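Local structure of probable sugar kinase (Clostridium perfringens, 3KZH) at residues A[182-187]-A[265-270]. The protein probably phosphorylates a sugar or related small substrate, as a member of the pfkB carbohydrate kinase family of the ribokinase clan. Numbering follows the deposited sequence.
Sequences DFHTIK and YGYMNK. With BGC (beta-D-glucopyranose), chain C.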
ATOM      1  N   ASP A 182      25.287  25.950  13.856  1.00 32.80           N
ATOM      2  CA  ASP A 182      25.606  25.842  12.432  1.00 34.52           C
ATOM      3  C   ASP A 182      24.432  25.991  11.471  1.00 30.82           C
ATOM      4  O   ASP A 182      24.616  26.044  10.254  1.00 27.97           O
ATOM      5  CB  ASP A 182      26.375  24.548  12.156  1.00 38.01           C
ATOM      6  CG  ASP A 182      27.759  24.544  12.789  1.00 40.95           C
ATOM      7  OD1 ASP A 182      28.447  25.595  12.738  1.00 38.25           O
ATOM      8  OD2 ASP A 182      28.147  23.481  13.335  1.00 45.13           O
ATOM      9  N   PHE A 183      23.236  26.101  12.035  1.00 29.39           N
ATOM     10  CA  PHE A 183      22.016  26.273  11.265  1.00 27.80           C
ATOM     11  C   PHE A 183      21.771  27.734  10.917  1.00 25.67           C
ATOM     12  O   PHE A 183      22.111  28.640  11.687  1.00 25.30           O
ATOM     13  CB  PHE A 183      20.810  25.730  12.040  1.00 28.03           C
ATOM     14  CG  PHE A 183      20.691  24.238  12.022  1.00 28.99           C
ATOM     15  CD1 PHE A 183      20.050  23.589  10.957  1.00 27.92           C
ATOM     16  CD2 PHE A 183      21.205  23.463  13.068  1.00 28.24           C
ATOM     17  CE1 PHE A 183      19.920  22.172  10.922  1.00 26.38           C
ATOM     18  CE2 PHE A 183      21.085  22.054  13.055  1.00 27.60           C
ATOM     19  CZ  PHE A 183      20.438  21.409  11.975  1.00 26.39           C
ATOM     20  N   HIS A 184      21.222  27.944   9.723  1.00 21.96           N
ATOM     21  CA  HIS A 184      20.862  29.265   9.214  1.00 21.19           C
ATOM     22  C   HIS A 184      19.491  29.641   9.810  1.00 19.90           C
ATOM     23  O   HIS A 184      19.208  30.806  10.067  1.00 18.22           O
ATOM     24  CB  HIS A 184      20.810  29.205   7.674  1.00 19.15           C
ATOM     25  CG  HIS A 184      20.151  30.383   7.013  1.00 19.60           C
ATOM     26  ND1 HIS A 184      18.792  30.622   7.097  1.00 16.34           N
ATOM     27  CD2 HIS A 184      20.654  31.353   6.219  1.00 15.93           C
ATOM     28  CE1 HIS A 184      18.493  31.688   6.383  1.00 16.57           C
ATOM     29  NE2 HIS A 184      19.601  32.151   5.837  1.00 16.91           N
ATOM     30  N   THR A 185      18.645  28.639  10.006  1.00 18.39           N
ATOM     31  CA  THR A 185      17.315  28.856  10.543  1.00 19.41           C
ATOM     32  C   THR A 185      16.928  27.733  11.465  1.00 19.55           C
ATOM     33  O   THR A 185      17.223  26.569  11.199  1.00 19.82           O
ATOM     34  CB  THR A 185      16.248  28.956   9.389  1.00 18.32           C
ATOM     35  OG1 THR A 185      16.493  30.133   8.615  1.00 19.22           O
ATOM     36  CG2 THR A 185      14.801  29.010   9.920  1.00 18.38           C
ATOM     37  N   ILE A 186      16.357  28.105  12.603  1.00 19.13           N
ATOM     38  CA  ILE A 186      15.821  27.116  13.530  1.00 21.76           C
ATOM     39  C   ILE A 186      14.336  27.485  13.667  1.00 22.19           C
ATOM     40  O   ILE A 186      13.957  28.646  13.541  1.00 22.96           O
ATOM     41  CB  ILE A 186      16.570  27.052  14.914  1.00 19.93           C
ATOM     42  CG1 ILE A 186      16.578  28.399  15.636  1.00 16.82           C
ATOM     43  CG2 ILE A 186      17.988  26.502  14.726  1.00 19.98           C
ATOM     44  CD1 ILE A 186      16.767  28.268  17.119  1.00 15.31           C
ATOM     45  N   LYS A 187      13.485  26.479  13.893  1.00 22.79           N
ATOM     46  CA  LYS A 187      12.063  26.694  14.012  1.00 25.22           C
ATOM     47  C   LYS A 187      11.481  25.884  15.233  1.00 24.18           C
ATOM     48  O   LYS A 187      10.805  24.833  15.052  1.00 22.97           O
ATOM     49  CB  LYS A 187      11.328  26.345  12.711  1.00 25.35           C
ATOM     50  CG  LYS A 187      10.024  27.183  12.500  1.00 30.77           C
ATOM     51  CD  LYS A 187       8.822  26.624  13.174  1.00 34.49           C
ATOM     52  CE  LYS A 187       8.500  25.205  12.761  1.00 38.96           C
ATOM     53  NZ  LYS A 187       8.154  24.372  13.862  1.00 44.04           N
ATOM     54  N   TYR A 265       9.211  28.366   0.948  1.00 19.47           N
ATOM     55  CA  TYR A 265       8.611  29.166  -0.127  1.00 21.48           C
ATOM     56  C   TYR A 265       9.090  30.627  -0.061  1.00 21.76           C
ATOM     57  O   TYR A 265       9.511  31.197  -1.082  1.00 18.71           O
ATOM     58  CB  TYR A 265       7.072  29.095  -0.041  1.00 21.58           C
ATOM     59  CG  TYR A 265       6.329  29.895  -1.099  1.00 23.34           C
ATOM     60  CD1 TYR A 265       5.986  29.314  -2.336  1.00 22.31           C
ATOM     61  CD2 TYR A 265       6.013  31.264  -0.889  1.00 25.06           C
ATOM     62  CE1 TYR A 265       5.353  30.078  -3.352  1.00 26.54           C
ATOM     63  CE2 TYR A 265       5.382  32.039  -1.897  1.00 28.14           C
ATOM     64  CZ  TYR A 265       5.056  31.442  -3.123  1.00 27.83           C
ATOM     65  OH  TYR A 265       4.463  32.206  -4.103  1.00 29.97           O
ATOM     66  N   GLY A 266       9.015  31.206   1.144  1.00 20.85           N
ATOM     67  CA  GLY A 266       9.412  32.585   1.387  1.00 21.98           C
ATOM     68  C   GLY A 266      10.846  32.918   1.028  1.00 22.61           C
ATOM     69  O   GLY A 266      11.110  33.940   0.396  1.00 20.27           O
ATOM     70  N   TYR A 267      11.755  32.016   1.400  1.00 22.29           N
ATOM     71  CA  TYR A 267      13.186  32.135   1.125  1.00 22.75           C
ATOM     72  C   TYR A 267      13.497  32.079  -0.371  1.00 25.01           C
ATOM     73  O   TYR A 267      14.254  32.900  -0.881  1.00 27.69           O
ATOM     74  CB  TYR A 267      13.947  30.999   1.823  1.00 21.16           C
ATOM     75  CG  TYR A 267      14.073  31.092   3.333  1.00 19.95           C
ATOM     76  CD1 TYR A 267      13.693  32.260   4.027  1.00 18.01           C
ATOM     77  CD2 TYR A 267      14.592  30.012   4.082  1.00 16.87           C
ATOM     78  CE1 TYR A 267      13.823  32.361   5.416  1.00 19.73           C
ATOM     79  CE2 TYR A 267      14.737  30.103   5.501  1.00 17.76           C
ATOM     80  CZ  TYR A 267      14.344  31.287   6.149  1.00 17.65           C
ATOM     81  OH  TYR A 267      14.453  31.427   7.508  1.00 14.72           O
HETATM   82  N   MSE A 268      12.846  31.148  -1.066  1.00 25.72           N
HETATM   83  CA  MSE A 268      13.027  30.927  -2.499  1.00 26.37           C
HETATM   84  C   MSE A 268      12.504  32.102  -3.342  1.00 27.85           C
HETATM   85  O   MSE A 268      13.086  32.446  -4.374  1.00 27.91           O
HETATM   86  CB  MSE A 268      12.388  29.584  -2.912  1.00 26.64           C
HETATM   87  CG  MSE A 268      12.963  28.342  -2.200  1.00 25.95           C
HETATM   88 SE   MSE A 268      14.757  28.010  -2.791  1.00 32.10          SE
HETATM   89  CE  MSE A 268      15.608  27.200  -1.363  1.00 25.95           C
ATOM     90  N   ASN A 269      11.482  32.780  -2.828  1.00 28.01           N
ATOM     91  CA  ASN A 269      10.891  33.932  -3.508  1.00 30.60           C
ATOM     92  C   ASN A 269      11.386  35.287  -2.989  1.00 31.32           C
ATOM     93  O   ASN A 269      10.841  36.332  -3.362  1.00 31.40           O
ATOM     94  CB  ASN A 269       9.358  33.845  -3.483  1.00 29.88           C
ATOM     95  CG  ASN A 269       8.840  32.656  -4.265  1.00 31.36           C
ATOM     96  OD1 ASN A 269       8.951  32.615  -5.492  1.00 31.60           O
ATOM     97  ND2 ASN A 269       8.320  31.662  -3.561  1.00 28.94           N
ATOM     98  N   LYS A 270      12.453  35.254  -2.178  1.00 33.28           N
ATOM     99  CA  LYS A 270      13.109  36.436  -1.564  1.00 35.54           C
ATOM    100  C   LYS A 270      12.183  37.476  -0.906  1.00 33.64           C
ATOM    101  O   LYS A 270      12.460  38.677  -0.935  1.00 34.70           O
ATOM    102  CB  LYS A 270      14.051  37.139  -2.566  1.00 38.84           C
ATOM    103  CG  LYS A 270      15.276  36.343  -2.989  1.00 44.44           C
ATOM    104  CD  LYS A 270      15.055  35.692  -4.348  1.00 49.99           C
ATOM    105  CE  LYS A 270      16.270  34.902  -4.811  1.00 51.90           C
ATOM    106  NZ  LYS A 270      17.444  35.775  -5.079  1.00 54.72           N
TER
HETATM  107  C2  BGC C 329       6.745  20.662  16.790  1.00 59.36           C
HETATM  108  C3  BGC C 329       5.365  21.278  16.406  1.00 59.68           C
HETATM  109  C4  BGC C 329       5.686  22.817  16.197  1.00 58.73           C
HETATM  110  C5  BGC C 329       6.787  23.067  15.081  1.00 56.73           C
HETATM  111  C6  BGC C 329       7.153  24.478  14.854  1.00 51.56           C
HETATM  112  C1  BGC C 329       7.713  20.892  15.632  1.00 57.87           C
HETATM  113  O1  BGC C 329       8.807  20.379  15.919  1.00 56.55           O
HETATM  114  O2  BGC C 329       6.597  19.413  16.954  1.00 58.63           O
HETATM  115  O3  BGC C 329       4.649  21.095  17.455  1.00 62.10           O
HETATM  116  O4  BGC C 329       4.557  23.425  15.894  1.00 59.76           O
HETATM  117  O5  BGC C 329       7.957  22.354  15.407  1.00 58.11           O
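In the central sheet of this ribokinase-like fold, strand 185-186 and the residue before it meet the C-terminal turn of helix 255-268, packed against the sheet, where Tyr267 touches His184 and Thr185. Tyr267 reaches across to the strand, where its OH lies 2.7 Å from OG1 of Thr185 in a hydrogen bond that either hydroxyl could donate. OG1 sits at the edge of the phenol ring, near its plane, and the methyl CG2 of Thr185 also approaches the tyrosine OH, at 3.4 Å. With OG1 anti to its own carbonyl carbon (chi1 -66°), Thr185 also turns this oxygen to the imidazole of the preceding residue: His184 ND1 and Thr185 OG1 are hydrogen-bonded at 2.8 Å, again with no fixed direction. The imidazole edge is directed toward the phenol face in an offset edge-to-face pair, the planes at 75°. The closest approach of these rings brings His184 CE1 to 4.2 Å from Tyr267 CE2. Tyr139 meets both rings, while Ile164 and Phe223 on the flanking strands touch Tyr267. Just beyond Tyr267 the helix ends in a Schellman motif with Lys270, of positive phi, as its C-prime residue. Two residues along from Thr185, Lys187 carries a covalently attached beta-D-glucopyranose, its NZ 1.4 Å from the sugar C6. The imidazole, threonine hydroxyl and phenol thus form a short hydrogen-bonded chain in which OG1 joins both partners; this pairs the polar ends of two buried side chains and would restrict rotation of the imidazole and the hydroxyls.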